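Local structure of secreted effector protein sseI (Salmonella enterica subsp. enterica serovar Typhimurium, 4G29) at residues 62-67 and 82-87; 75-80 and 151-156; 94-99 and 112-117; 133-138 and 162-167. The protein acts as a secreted Salmonella virulence effector with a catalytic domain of the cysteine protease superfamily, probably a papain-like hydrolase. One frame throughout, in Å; residues are numbered along the deposited sequence.

Contact 1 of 4, residues 62-67 and 82-87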
loop_
_atom_site.group_PDB
_atom_site.type_symbol
_atom_site.label_atom_id
_atom_site.label_comp_id
_atom_site.label_asym_id
_atom_site.label_seq_id
_atom_site.Cartn_x
_atom_site.Cartn_y
_atom_site.Cartn_z
ATOM N N ARG A 62 7.793 7.202 -5.181
ATOM C CA ARG A 62 6.901 7.835 -4.245
ATOM C C ARG A 62 6.538 6.820 -3.167
ATOM O O ARG A 62 6.559 5.605 -3.436
ATOM C CB ARG A 62 5.632 8.299 -4.946
ATOM C CG ARG A 62 5.787 9.506 -5.823
ATOM C CD ARG A 62 4.986 9.317 -7.092
ATOM N NE ARG A 62 5.622 8.357 -7.992
ATOM C CZ ARG A 62 5.036 7.731 -9.011
ATOM N NH1 ARG A 62 3.737 7.928 -9.317
ATOM N NH2 ARG A 62 5.751 6.917 -9.766
ATOM N N TYR A 63 6.096 7.369 -2.026
ATOM C CA TYR A 63 5.714 6.632 -0.857
ATOM C C TYR A 63 4.218 6.812 -0.703
ATOM O O TYR A 63 3.757 7.913 -0.557
ATOM C CB TYR A 63 6.492 7.130 0.336
ATOM C CG TYR A 63 7.982 6.951 0.151
ATOM C CD1 TYR A 63 8.587 5.695 0.310
ATOM C CD2 TYR A 63 8.777 8.008 -0.280
ATOM C CE1 TYR A 63 9.944 5.526 0.141
ATOM C CE2 TYR A 63 10.139 7.817 -0.537
ATOM C CZ TYR A 63 10.712 6.612 -0.299
ATOM O OH TYR A 63 12.065 6.521 -0.561
ATOM N N ARG A 64 3.511 5.687 -0.760
ATOM C CA ARG A 64 2.083 5.668 -0.746
ATOM C C ARG A 64 1.551 5.398 0.651
ATOM O O ARG A 64 1.704 4.285 1.168
ATOM C CB ARG A 64 1.546 4.628 -1.766
ATOM C CG ARG A 64 0.009 4.646 -1.902
ATOM C CD ARG A 64 -0.455 3.949 -3.188
ATOM N NE ARG A 64 -0.065 4.723 -4.367
ATOM C CZ ARG A 64 -0.455 4.482 -5.615
ATOM N NH1 ARG A 64 -1.169 3.411 -5.880
ATOM N NH2 ARG A 64 -0.104 5.280 -6.620
ATOM N N GLY A 65 0.914 6.403 1.254
ATOM C CA GLY A 65 0.259 6.290 2.555
ATOM C C GLY A 65 -1.209 5.989 2.349
ATOM O O GLY A 65 -1.853 6.631 1.488
ATOM N N ILE A 66 -1.711 4.986 3.033
ATOM C CA ILE A 66 -3.049 4.473 2.846
ATOM C C ILE A 66 -3.840 4.398 4.174
ATOM O O ILE A 66 -3.276 4.036 5.259
ATOM C CB ILE A 66 -2.978 3.021 2.222
ATOM C CG1 ILE A 66 -2.127 3.018 0.961
ATOM C CG2 ILE A 66 -4.380 2.307 2.028
ATOM C CD1 ILE A 66 -1.362 1.717 0.773
ATOM N N PHE A 67 -5.129 4.767 4.119
ATOM C CA PHE A 67 -6.030 4.423 5.209
ATOM C C PHE A 67 -7.122 3.456 4.734
ATOM O O PHE A 67 -7.605 3.548 3.585
ATOM C CB PHE A 67 -6.728 5.626 5.815
ATOM C CG PHE A 67 -5.874 6.469 6.761
ATOM C CD1 PHE A 67 -4.946 5.886 7.683
ATOM C CD2 PHE A 67 -6.073 7.854 6.834
ATOM C CE1 PHE A 67 -4.213 6.676 8.560
ATOM C CE2 PHE A 67 -5.279 8.657 7.709
ATOM C CZ PHE A 67 -4.394 8.028 8.590
ATOM N N ALA A 82 2.930 1.573 0.854
ATOM C CA ALA A 82 3.514 0.869 -0.264
ATOM C C ALA A 82 4.494 1.838 -0.963
ATOM O O ALA A 82 4.505 3.022 -0.643
ATOM C CB ALA A 82 2.421 0.378 -1.262
ATOM N N VAL A 83 5.203 1.352 -1.954
ATOM C CA VAL A 83 6.154 2.208 -2.711
ATOM C C VAL A 83 5.821 2.126 -4.198
ATOM O O VAL A 83 5.544 1.042 -4.714
ATOM C CB VAL A 83 7.629 1.830 -2.407
ATOM C CG1 VAL A 83 8.594 2.820 -3.017
ATOM C CG2 VAL A 83 7.899 1.717 -0.872
ATOM N N VAL A 84 5.807 3.277 -4.861
ATOM C CA VAL A 84 5.414 3.388 -6.260
ATOM C C VAL A 84 6.603 3.913 -7.059
ATOM O O VAL A 84 7.354 4.808 -6.610
ATOM C CB VAL A 84 4.281 4.419 -6.430
ATOM C CG1 VAL A 84 3.662 4.304 -7.812
ATOM C CG2 VAL A 84 3.282 4.331 -5.316
ATOM N N GLY A 85 6.787 3.379 -8.258
ATOM C CA GLY A 85 7.853 3.876 -9.126
ATOM C C GLY A 85 7.538 3.679 -10.594
ATOM O O GLY A 85 6.767 2.790 -10.979
ATOM N N ASN A 86 8.145 4.546 -11.392
ATOM C CA ASN A 86 8.003 4.541 -12.825
ATOM C C ASN A 86 9.037 3.634 -13.471
ATOM O O ASN A 86 10.206 3.663 -13.117
ATOM C CB ASN A 86 8.212 5.948 -13.385
ATOM C CG ASN A 86 8.372 5.960 -14.921
ATOM O OD1 ASN A 86 9.466 6.195 -15.462
ATOM N ND2 ASN A 86 7.289 5.694 -15.618
ATOM N N LYS A 87 8.606 2.875 -14.463
ATOM C CA LYS A 87 9.535 2.149 -15.295
ATOM C C LYS A 87 8.973 2.186 -16.705
ATOM O O LYS A 87 7.917 1.625 -16.975
ATOM C CB LYS A 87 9.655 0.724 -14.773
ATOM C CG LYS A 87 10.610 -0.160 -15.531
ATOM C CD LYS A 87 11.889 -0.451 -14.774
ATOM C CE LYS A 87 12.780 -1.347 -15.648
ATOM N NZ LYS A 87 14.124 -1.485 -15.099
#
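Arg62 and Arg64 pair with Val84 and Ala82 as antiparallel hydrogen-bonded pairs, with Tyr63 and Val83 the non-hydrogen-bonded pair between them, in strand segments directed 141° apart. Two bonds join each hydrogen-bonded pair; the straightest runs from Val84 N to Arg62 O at 2.8 Å, with 178° at the hydrogen. On the face carrying Arg62, Arg64, Ala82 and Val84, the valine stands between two guanidinium groups. Its CG1 lies over one face of the Arg62 guanidinium, off toward the rim, 3.9 Å from NH2, and its CG2 over a face of the Arg64 guanidinium, 3.5 Å from NE. The Arg62 chain, bent at chi2 (139°) and chi3, folds back to cover Val84, while its NE bonds to Asn60 O and NH1 forms a salt bridge with Asp91. Strands 61-69 and 78-87 form a beta hairpin at the centre of the antiparallel sheet of this papain-like fold. Arg64 NE forms a salt bridge with Asp137 on strand 132-138, which, with a cation-pi contact to Tyr135, holds the guanidinium beside Val84. Toward helix 42-55, Val83 CG2 meets Tyr63 CD1 at 4.2 Å, and the Val83 side chain packs on Val49 and Met53, while Tyr63 OH bonds to Ser50.

Contact 2 of 4, residues 75-80 and 151-156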
loop_
_atom_site.group_PDB
_atom_site.type_symbol
_atom_site.label_atom_id
_atom_site.label_comp_id
_atom_site.label_asym_id
_atom_site.label_seq_id
_atom_site.Cartn_x
_atom_site.Cartn_y
_atom_site.Cartn_z
ATOM N N GLU A 75 -12.156 5.045 15.706
ATOM C CA GLU A 75 -11.329 6.061 16.342
ATOM C C GLU A 75 -9.974 6.260 15.689
ATOM O O GLU A 75 -9.482 7.382 15.643
ATOM C CB GLU A 75 -11.160 5.721 17.826
ATOM C CG GLU A 75 -12.461 5.878 18.638
ATOM C CD GLU A 75 -12.199 5.853 20.127
ATOM O OE1 GLU A 75 -11.539 6.792 20.649
ATOM O OE2 GLU A 75 -12.614 4.868 20.771
ATOM N N ILE A 76 -9.359 5.166 15.228
ATOM C CA ILE A 76 -8.075 5.193 14.555
ATOM C C ILE A 76 -8.188 4.293 13.323
ATOM O O ILE A 76 -8.342 3.065 13.457
ATOM C CB ILE A 76 -6.876 4.715 15.452
ATOM C CG1 ILE A 76 -6.823 5.520 16.751
ATOM C CG2 ILE A 76 -5.541 4.817 14.629
ATOM C CD1 ILE A 76 -5.657 5.137 17.769
ATOM N N PRO A 77 -8.090 4.874 12.131
ATOM C CA PRO A 77 -8.184 4.011 10.963
ATOM C C PRO A 77 -6.970 3.100 10.844
ATOM O O PRO A 77 -5.960 3.302 11.491
ATOM C CB PRO A 77 -8.117 5.016 9.802
ATOM C CG PRO A 77 -7.264 6.143 10.316
ATOM C CD PRO A 77 -7.840 6.275 11.739
ATOM N N THR A 78 -7.113 2.039 10.080
ATOM C CA THR A 78 -5.973 1.180 9.780
ATOM C C THR A 78 -5.108 1.844 8.720
ATOM O O THR A 78 -5.625 2.332 7.707
ATOM C CB THR A 78 -6.463 -0.135 9.329
ATOM O OG1 THR A 78 -7.218 -0.741 10.385
ATOM C CG2 THR A 78 -5.269 -1.048 8.879
ATOM N N ASN A 79 -3.809 1.856 8.950
ATOM C CA ASN A 79 -2.893 2.434 7.972
ATOM C C ASN A 79 -2.122 1.351 7.234
ATOM O O ASN A 79 -2.062 0.151 7.648
ATOM C CB ASN A 79 -2.041 3.567 8.562
ATOM C CG ASN A 79 -1.000 3.076 9.554
ATOM O OD1 ASN A 79 -0.940 1.866 9.825
ATOM N ND2 ASN A 79 -0.149 3.988 10.086
ATOM N N HIS A 80 -1.549 1.736 6.118
ATOM C CA HIS A 80 -0.713 0.864 5.335
ATOM C C HIS A 80 0.167 1.744 4.422
ATOM O O HIS A 80 -0.130 2.918 4.194
ATOM C CB HIS A 80 -1.550 -0.097 4.484
ATOM C CG HIS A 80 -0.761 -1.210 3.860
ATOM N ND1 HIS A 80 -0.025 -2.114 4.597
ATOM C CD2 HIS A 80 -0.589 -1.558 2.559
ATOM C CE1 HIS A 80 0.561 -2.963 3.775
ATOM N NE2 HIS A 80 0.250 -2.635 2.529
ATOM N N LEU A 151 -2.625 7.772 15.063
ATOM C CA LEU A 151 -3.234 8.506 16.137
ATOM C C LEU A 151 -4.700 8.807 15.828
ATOM O O LEU A 151 -5.094 8.723 14.657
ATOM C CB LEU A 151 -2.435 9.787 16.413
ATOM C CG LEU A 151 -0.960 9.582 16.796
ATOM C CD1 LEU A 151 -0.349 10.942 17.008
ATOM C CD2 LEU A 151 -0.854 8.713 18.045
ATOM N N PRO A 152 -5.494 9.180 16.856
ATOM C CA PRO A 152 -6.935 9.377 16.629
ATOM C C PRO A 152 -7.237 10.447 15.574
ATOM O O PRO A 152 -6.551 11.513 15.473
ATOM C CB PRO A 152 -7.473 9.772 18.006
ATOM C CG PRO A 152 -6.424 9.353 18.974
ATOM C CD PRO A 152 -5.137 9.382 18.273
ATOM N N ARG A 153 -8.272 10.140 14.787
ATOM C CA ARG A 153 -8.690 10.949 13.688
ATOM C C ARG A 153 -10.197 10.834 13.541
ATOM O O ARG A 153 -10.713 9.752 13.603
ATOM C CB ARG A 153 -8.014 10.321 12.454
ATOM C CG ARG A 153 -8.028 11.064 11.313
ATOM C CD ARG A 153 -7.112 10.464 10.282
ATOM N NE ARG A 153 -5.702 10.437 10.621
ATOM C CZ ARG A 153 -4.747 11.208 10.075
ATOM N NH1 ARG A 153 -5.045 12.123 9.157
ATOM N NH2 ARG A 153 -3.471 11.030 10.450
ATOM N N GLU A 154 -10.885 11.920 13.250
ATOM C CA GLU A 154 -12.326 11.852 13.004
ATOM C C GLU A 154 -12.595 11.951 11.494
ATOM O O GLU A 154 -12.233 12.939 10.866
ATOM C CB GLU A 154 -12.990 12.979 13.744
ATOM C CG GLU A 154 -14.508 12.996 13.584
ATOM C CD GLU A 154 -15.130 14.264 14.134
ATOM O OE1 GLU A 154 -14.657 15.351 13.723
ATOM O OE2 GLU A 154 -16.101 14.162 14.919
ATOM N N LEU A 155 -13.208 10.913 10.923
ATOM C CA LEU A 155 -13.354 10.801 9.462
ATOM C C LEU A 155 -14.128 12.027 8.939
ATOM O O LEU A 155 -13.742 12.675 7.962
ATOM C CB LEU A 155 -14.054 9.488 9.087
ATOM C CG LEU A 155 -14.405 9.317 7.616
ATOM C CD1 LEU A 155 -13.156 9.380 6.726
ATOM C CD2 LEU A 155 -15.143 7.991 7.444
ATOM N N GLU A 156 -15.192 12.353 9.632
ATOM C CA GLU A 156 -16.084 13.415 9.205
ATOM C C GLU A 156 -15.365 14.761 9.042
ATOM O O GLU A 156 -15.819 15.612 8.293
ATOM C CB GLU A 156 -17.249 13.489 10.183
ATOM C CG GLU A 156 -18.115 14.712 10.196
ATOM C CD GLU A 156 -18.863 14.803 11.522
ATOM O OE1 GLU A 156 -19.714 13.917 11.761
ATOM O OE2 GLU A 156 -18.560 15.712 12.341
#
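Glu75 O accepts the backbone N-H of Arg153 in the single hydrogen bond between the two segments, 3.1 Å from O to N and nearly in line with the carbonyl. The same oxygen receives a CA-H contact from Pro152, its CA 3.4 Å away. Ile76 meets the proline with CG1 and CD1: CG1 is 3.9 Å from Pro152 CA, and CD1 reaches the ring at CD, 4.3 Å off. On the other branch, Ile76 CG2 lies 3.9 Å from Leu151 O. Pro77 and Arg153 cross at about a right angle, with Pro77 CD 4.1 Å from Arg153 CB. This is a surface contact of the papain-like domain, tying the approach to strand 78-87 to the loop that follows helix 141-147. That strand soon reaches His80, which probably belongs, with Asp95, to a cysteine protease-like triad. The Arg153 chain is extended through chi1 and chi2, then turns at chi3 (-64°), which brings its guanidinium to two carboxylates: NH1 forms a salt bridge with Glu158 and NH2 another with Asp149. Asp149 OD1 also accepts Leu151 N and thereby holds the start of the segment. Farther out, Pro77 and Arg153 both pack on Phe67 of strand 61-69.

Contact 3 of 4, residues 94-99 and 112-117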
loop_
_atom_site.group_PDB
_atom_site.type_symbol
_atom_site.label_atom_id
_atom_site.label_comp_id
_atom_site.label_asym_id
_atom_site.label_seq_id
_atom_site.Cartn_x
_atom_site.Cartn_y
_atom_site.Cartn_z
ATOM N N PHE A 94 5.144 -1.692 -5.435
ATOM C CA PHE A 94 5.689 -2.751 -4.595
ATOM C C PHE A 94 4.996 -2.648 -3.237
ATOM O O PHE A 94 5.139 -1.641 -2.491
ATOM C CB PHE A 94 7.199 -2.590 -4.461
ATOM C CG PHE A 94 8.007 -3.069 -5.642
ATOM C CD1 PHE A 94 7.905 -2.472 -6.893
ATOM C CD2 PHE A 94 9.015 -4.025 -5.442
ATOM C CE1 PHE A 94 8.719 -2.899 -7.979
ATOM C CE2 PHE A 94 9.819 -4.415 -6.451
ATOM C CZ PHE A 94 9.664 -3.882 -7.756
ATOM N N ASP A 95 4.236 -3.680 -2.906
ATOM C CA ASP A 95 3.496 -3.723 -1.660
ATOM C C ASP A 95 3.694 -5.099 -1.055
ATOM O O ASP A 95 2.786 -5.938 -1.043
ATOM C CB ASP A 95 2.016 -3.414 -1.952
ATOM C CG ASP A 95 1.138 -3.324 -0.699
ATOM O OD1 ASP A 95 1.645 -3.492 0.417
ATOM O OD2 ASP A 95 -0.090 -3.079 -0.883
ATOM N N VAL A 96 4.916 -5.316 -0.589
ATOM C CA VAL A 96 5.365 -6.618 -0.136
ATOM C C VAL A 96 4.867 -7.023 1.272
ATOM O O VAL A 96 5.162 -8.119 1.714
ATOM C CB VAL A 96 6.893 -6.817 -0.281
ATOM C CG1 VAL A 96 7.390 -6.491 -1.728
ATOM C CG2 VAL A 96 7.685 -5.967 0.702
ATOM N N SER A 97 4.109 -6.158 1.939
ATOM C CA SER A 97 3.477 -6.496 3.209
ATOM C C SER A 97 1.946 -6.438 3.167
ATOM O O SER A 97 1.303 -6.426 4.220
ATOM C CB SER A 97 4.017 -5.638 4.329
ATOM O OG SER A 97 3.677 -4.282 4.207
ATOM N N ALA A 98 1.358 -6.451 1.969
ATOM C CA ALA A 98 -0.107 -6.347 1.790
ATOM C C ALA A 98 -0.821 -7.445 2.567
ATOM O O ALA A 98 -1.910 -7.263 3.121
ATOM C CB ALA A 98 -0.479 -6.459 0.245
ATOM N N HIS A 99 -0.206 -8.608 2.553
ATOM C CA HIS A 99 -0.777 -9.778 3.190
ATOM C C HIS A 99 -0.859 -9.704 4.693
ATOM O O HIS A 99 -1.440 -10.645 5.313
ATOM C CB HIS A 99 -0.113 -11.082 2.786
ATOM C CG HIS A 99 1.364 -11.040 2.919
ATOM N ND1 HIS A 99 2.077 -11.922 3.702
ATOM C CD2 HIS A 99 2.248 -10.147 2.449
ATOM C CE1 HIS A 99 3.367 -11.620 3.605
ATOM N NE2 HIS A 99 3.487 -10.531 2.870
ATOM N N PRO A 112 2.686 -11.116 -0.847
ATOM C CA PRO A 112 3.264 -9.849 -1.274
ATOM C C PRO A 112 2.832 -9.491 -2.711
ATOM O O PRO A 112 2.711 -10.390 -3.556
ATOM C CB PRO A 112 4.758 -10.127 -1.247
ATOM C CG PRO A 112 4.896 -11.610 -1.174
ATOM C CD PRO A 112 3.714 -12.109 -0.501
ATOM N N LEU A 113 2.611 -8.209 -2.962
ATOM C CA LEU A 113 2.178 -7.742 -4.282
ATOM C C LEU A 113 3.302 -6.938 -4.923
ATOM O O LEU A 113 3.884 -6.092 -4.304
ATOM C CB LEU A 113 0.964 -6.805 -4.151
ATOM C CG LEU A 113 -0.245 -7.345 -3.401
ATOM C CD1 LEU A 113 -1.301 -6.231 -3.245
ATOM C CD2 LEU A 113 -0.764 -8.645 -4.035
ATOM N N ILE A 114 3.555 -7.215 -6.200
ATOM C CA ILE A 114 4.329 -6.298 -7.061
ATOM C C ILE A 114 3.522 -6.245 -8.372
ATOM O O ILE A 114 3.494 -7.216 -9.150
ATOM C CB ILE A 114 5.754 -6.797 -7.305
ATOM C CG1 ILE A 114 6.511 -7.024 -5.994
ATOM C CG2 ILE A 114 6.568 -5.769 -8.214
ATOM C CD1 ILE A 114 7.897 -7.661 -6.186
ATOM N N LEU A 115 2.860 -5.118 -8.597
ATOM C CA LEU A 115 1.832 -5.001 -9.593
ATOM C C LEU A 115 1.921 -3.686 -10.311
ATOM O O LEU A 115 2.481 -2.751 -9.792
ATOM C CB LEU A 115 0.439 -5.088 -8.978
ATOM C CG LEU A 115 -0.005 -6.432 -8.359
ATOM C CD1 LEU A 115 -1.288 -6.272 -7.620
ATOM C CD2 LEU A 115 -0.177 -7.458 -9.516
ATOM N N SER A 116 1.324 -3.569 -11.498
ATOM C CA SER A 116 1.155 -2.203 -12.020
ATOM C C SER A 116 0.241 -1.401 -11.093
ATOM O O SER A 116 -0.495 -1.972 -10.276
ATOM C CB SER A 116 0.561 -2.189 -13.421
ATOM O OG SER A 116 -0.846 -2.452 -13.391
ATOM N N ALA A 117 0.262 -0.077 -11.207
ATOM C CA ALA A 117 -0.580 0.733 -10.326
ATOM C C ALA A 117 -2.040 0.376 -10.559
ATOM O O ALA A 117 -2.810 0.319 -9.623
ATOM C CB ALA A 117 -0.373 2.206 -10.557
#
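Asp95 and Leu113 exchange two backbone hydrogen bonds, the hydrogen-bonded pair of a short antiparallel bridge. Asp95 N reaches Leu113 O at 2.8 Å, whereas Leu113 N approaches Asp95 O at 3.0 Å from above the carbonyl plane, 55° out of it. Asp95 O also takes a weak bond from Ala98 N, closing the type I turn that ends the strand. The buried carboxylate is satisfied outside the two segments: OD1 accepts His80 NE2, and OD2 accepts both Tyr124 OH and Trp120 NE1. These three donors hold the group in place and fix its rotation, consistent with the aspartate of a Cys-His-Asp triad formed with Cys42 and His80. Leu113 lies side by side with Asp95, and its CD1 packs against Ala98 CB at 3.6 Å.

The His99 ring is held by another bond, NE2 to Val96 O at 3.2 Å, with the acceptor in the ring plane. A chi1 of 51° sets the imidazole between its own backbone N and carbonyl carbon and swings it over Pro112, whose CD makes a CH-pi contact with one ring face. On the side of the sheet carrying Phe94 and Ile114, Ile114 CG2 sits over the centre of the phenylalanine ring, 3.6 Å from its centroid. Asn11 and Thr13, near the N-terminus, bond the backbone of Ile114 on this outermost strand. Ser116 caps helix 117-126, which covers Asp95 and Leu113, while helices 42-55 and 18-26 cover Phe94; strand 113-116 itself lies next to strand 90-95.

Contact 4 of 4, residues 133-138 and 162-167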
loop_
_atom_site.group_PDB
_atom_site.type_symbol
_atom_site.label_atom_id
_atom_site.label_comp_id
_atom_site.label_asym_id
_atom_site.label_seq_id
_atom_site.Cartn_x
_atom_site.Cartn_y
_atom_site.Cartn_z
ATOM N N ILE A 133 -11.199 2.820 1.352
ATOM C CA ILE A 133 -9.748 2.836 1.171
ATOM C C ILE A 133 -9.358 4.035 0.316
ATOM O O ILE A 133 -9.885 4.213 -0.788
ATOM C CB ILE A 133 -9.241 1.544 0.528
ATOM C CG1 ILE A 133 -9.735 0.312 1.316
ATOM C CG2 ILE A 133 -7.688 1.604 0.409
ATOM C CD1 ILE A 133 -9.192 -1.020 0.812
ATOM N N TYR A 134 -8.423 4.831 0.828
ATOM C CA TYR A 134 -7.829 5.943 0.064
ATOM C C TYR A 134 -6.349 6.120 0.414
ATOM O O TYR A 134 -5.904 5.659 1.461
ATOM C CB TYR A 134 -8.656 7.224 0.268
ATOM C CG TYR A 134 -8.726 7.780 1.642
ATOM C CD1 TYR A 134 -7.604 8.421 2.243
ATOM C CD2 TYR A 134 -9.886 7.669 2.377
ATOM C CE1 TYR A 134 -7.715 8.948 3.498
ATOM C CE2 TYR A 134 -9.995 8.213 3.630
ATOM C CZ TYR A 134 -8.930 8.829 4.187
ATOM O OH TYR A 134 -9.060 9.322 5.449
ATOM N N TYR A 135 -5.665 6.870 -0.429
ATOM C CA TYR A 135 -4.243 7.082 -0.315
ATOM C C TYR A 135 -3.790 8.443 -0.817
ATOM O O TYR A 135 -4.526 9.188 -1.532
ATOM C CB TYR A 135 -3.521 5.939 -1.035
ATOM C CG TYR A 135 -3.564 6.014 -2.564
ATOM C CD1 TYR A 135 -2.682 6.850 -3.248
ATOM C CD2 TYR A 135 -4.451 5.226 -3.302
ATOM C CE1 TYR A 135 -2.677 6.907 -4.607
ATOM C CE2 TYR A 135 -4.485 5.298 -4.669
ATOM C CZ TYR A 135 -3.593 6.110 -5.323
ATOM O OH TYR A 135 -3.664 6.112 -6.713
ATOM N N THR A 136 -2.526 8.745 -0.489
ATOM C CA THR A 136 -1.857 9.874 -1.037
ATOM C C THR A 136 -0.395 9.422 -1.276
ATOM O O THR A 136 0.137 8.679 -0.465
ATOM C CB THR A 136 -1.848 11.091 -0.059
ATOM O OG1 THR A 136 -3.174 11.420 0.350
ATOM C CG2 THR A 136 -1.098 12.328 -0.669
ATOM N N ASP A 137 0.184 9.806 -2.416
ATOM C CA ASP A 137 1.613 9.632 -2.690
ATOM C C ASP A 137 2.452 10.830 -2.259
ATOM O O ASP A 137 2.081 12.009 -2.487
ATOM C CB ASP A 137 1.839 9.320 -4.182
ATOM C CG ASP A 137 1.245 8.005 -4.628
ATOM O OD1 ASP A 137 1.094 7.106 -3.814
ATOM O OD2 ASP A 137 0.924 7.870 -5.836
ATOM N N PHE A 138 3.626 10.533 -1.701
ATOM C CA PHE A 138 4.532 11.532 -1.134
ATOM C C PHE A 138 5.927 11.295 -1.662
ATOM O O PHE A 138 6.309 10.171 -2.008
ATOM C CB PHE A 138 4.556 11.414 0.397
ATOM C CG PHE A 138 3.252 11.640 1.035
ATOM C CD1 PHE A 138 2.897 12.910 1.439
ATOM C CD2 PHE A 138 2.372 10.588 1.316
ATOM C CE1 PHE A 138 1.680 13.143 2.056
ATOM C CE2 PHE A 138 1.157 10.864 1.977
ATOM C CZ PHE A 138 0.832 12.101 2.311
ATOM N N GLY A 162 -6.435 15.926 -1.810
ATOM C CA GLY A 162 -5.209 15.164 -2.017
ATOM C C GLY A 162 -5.347 13.685 -1.705
ATOM O O GLY A 162 -4.375 12.923 -1.777
ATOM N N LYS A 163 -6.566 13.259 -1.387
ATOM C CA LYS A 163 -6.859 11.844 -1.190
ATOM C C LYS A 163 -7.337 11.222 -2.496
ATOM O O LYS A 163 -8.177 11.814 -3.261
ATOM C CB LYS A 163 -7.950 11.635 -0.144
ATOM C CG LYS A 163 -7.566 11.682 1.313
ATOM C CD LYS A 163 -6.451 12.565 1.684
ATOM C CE LYS A 163 -6.308 12.752 3.229
ATOM N NZ LYS A 163 -5.352 13.869 3.423
ATOM N N VAL A 164 -6.806 10.052 -2.775
ATOM C CA VAL A 164 -7.188 9.273 -3.936
ATOM C C VAL A 164 -7.960 8.051 -3.480
ATOM O O VAL A 164 -7.436 7.225 -2.741
ATOM C CB VAL A 164 -5.981 8.856 -4.803
ATOM C CG1 VAL A 164 -6.425 8.087 -6.050
ATOM C CG2 VAL A 164 -5.103 10.089 -5.159
ATOM N N PHE A 165 -9.216 7.917 -3.898
ATOM C CA PHE A 165 -10.053 6.769 -3.499
ATOM C C PHE A 165 -9.730 5.547 -4.317
ATOM O O PHE A 165 -9.633 5.605 -5.550
ATOM C CB PHE A 165 -11.533 7.105 -3.588
ATOM C CG PHE A 165 -11.933 8.211 -2.680
ATOM C CD1 PHE A 165 -12.168 7.952 -1.322
ATOM C CD2 PHE A 165 -12.129 9.499 -3.153
ATOM C CE1 PHE A 165 -12.496 8.972 -0.482
ATOM C CE2 PHE A 165 -12.514 10.515 -2.293
ATOM C CZ PHE A 165 -12.663 10.245 -0.971
ATOM N N VAL A 166 -9.519 4.447 -3.592
ATOM C CA VAL A 166 -9.478 3.102 -4.131
ATOM C C VAL A 166 -10.871 2.489 -4.155
ATOM O O VAL A 166 -11.284 1.884 -5.151
ATOM C CB VAL A 166 -8.539 2.255 -3.333
ATOM C CG1 VAL A 166 -8.600 0.807 -3.835
ATOM C CG2 VAL A 166 -7.118 2.832 -3.512
ATOM N N THR A 167 -11.599 2.686 -3.064
ATOM C CA THR A 167 -13.006 2.329 -2.928
ATOM C C THR A 167 -13.834 3.519 -2.483
ATOM O O THR A 167 -13.293 4.494 -2.033
ATOM C CB THR A 167 -13.224 1.165 -1.911
ATOM O OG1 THR A 167 -12.942 1.612 -0.575
ATOM C CG2 THR A 167 -12.443 -0.059 -2.273
#
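Ile133, Tyr134 and Val166 form the tight, buried end of this contact. Ile133 O is gripped by two donors: Val166 N at 2.8 Å and Thr167 N, the latter on a lone pair. Ile133 N in turn donates to Thr167 OG1, a hydroxyl that also bonds to Lys131 O. Ile133 CG2 packs against Val166 CB beside these bonds, and both side chains touch Tyr124 of helix 117-126. Lys163 lays its CG against Tyr134, 3.4 Å from CD1, and the Tyr134 hydroxyl is bonded to Trp69 NE1. Phe165, partly exposed, lies alongside that tyrosine with the two ring planes at 79° and the centroids 6.0 Å apart.

The more open side holds Tyr135, Val164 and Gly162. The backbones of Tyr135 and Val164 exchange two hydrogen bonds, the shorter from Val164 N to Tyr135 O at 2.7 Å, and the tyrosine ring folds over the exposed valine. With chi1 at 74°, Tyr135 CG stands between the backbone N and the carbonyl carbon, a crowded position that turns the ring toward the neighbouring strand. Val164 CB makes a CH-pi contact over one face, 3.8 Å from the centroid, while Val166 CG2 meets the ring at its edge, 3.6 Å from CD2. Gly162 is exposed, touching Thr136, whose OG1 donates to Gly162 O and is also hydrogen-bonded to Tyr148 OH. Two-residue strand 164-165 is the outermost on this side of the sheet, an antiparallel edge strand added to 132-138 in the papain-like fold.

In the fold
Contacts 1 and 3 are buried, contact 4 is partly buried and contact 2 lies at the surface, about 20 Å from contact 1 between centres. Contacts 1, 3 and 4 are all antiparallel strand pairings of one sheet: contact 1 at its middle, contacts 3 and 4 at its two edges. Contact 2 instead joins loops and shares strand 78-87 with contact 1. Arginines over a valine mark the centre, a hydrogen-bonded buried carboxylate one edge, and aromatic packing the other. The Arg64–Asp137 salt bridge links contacts 1 and 4, whereas His80 and Asp95, bonded to each other, link contacts 2 and 3 at the probable catalytic triad.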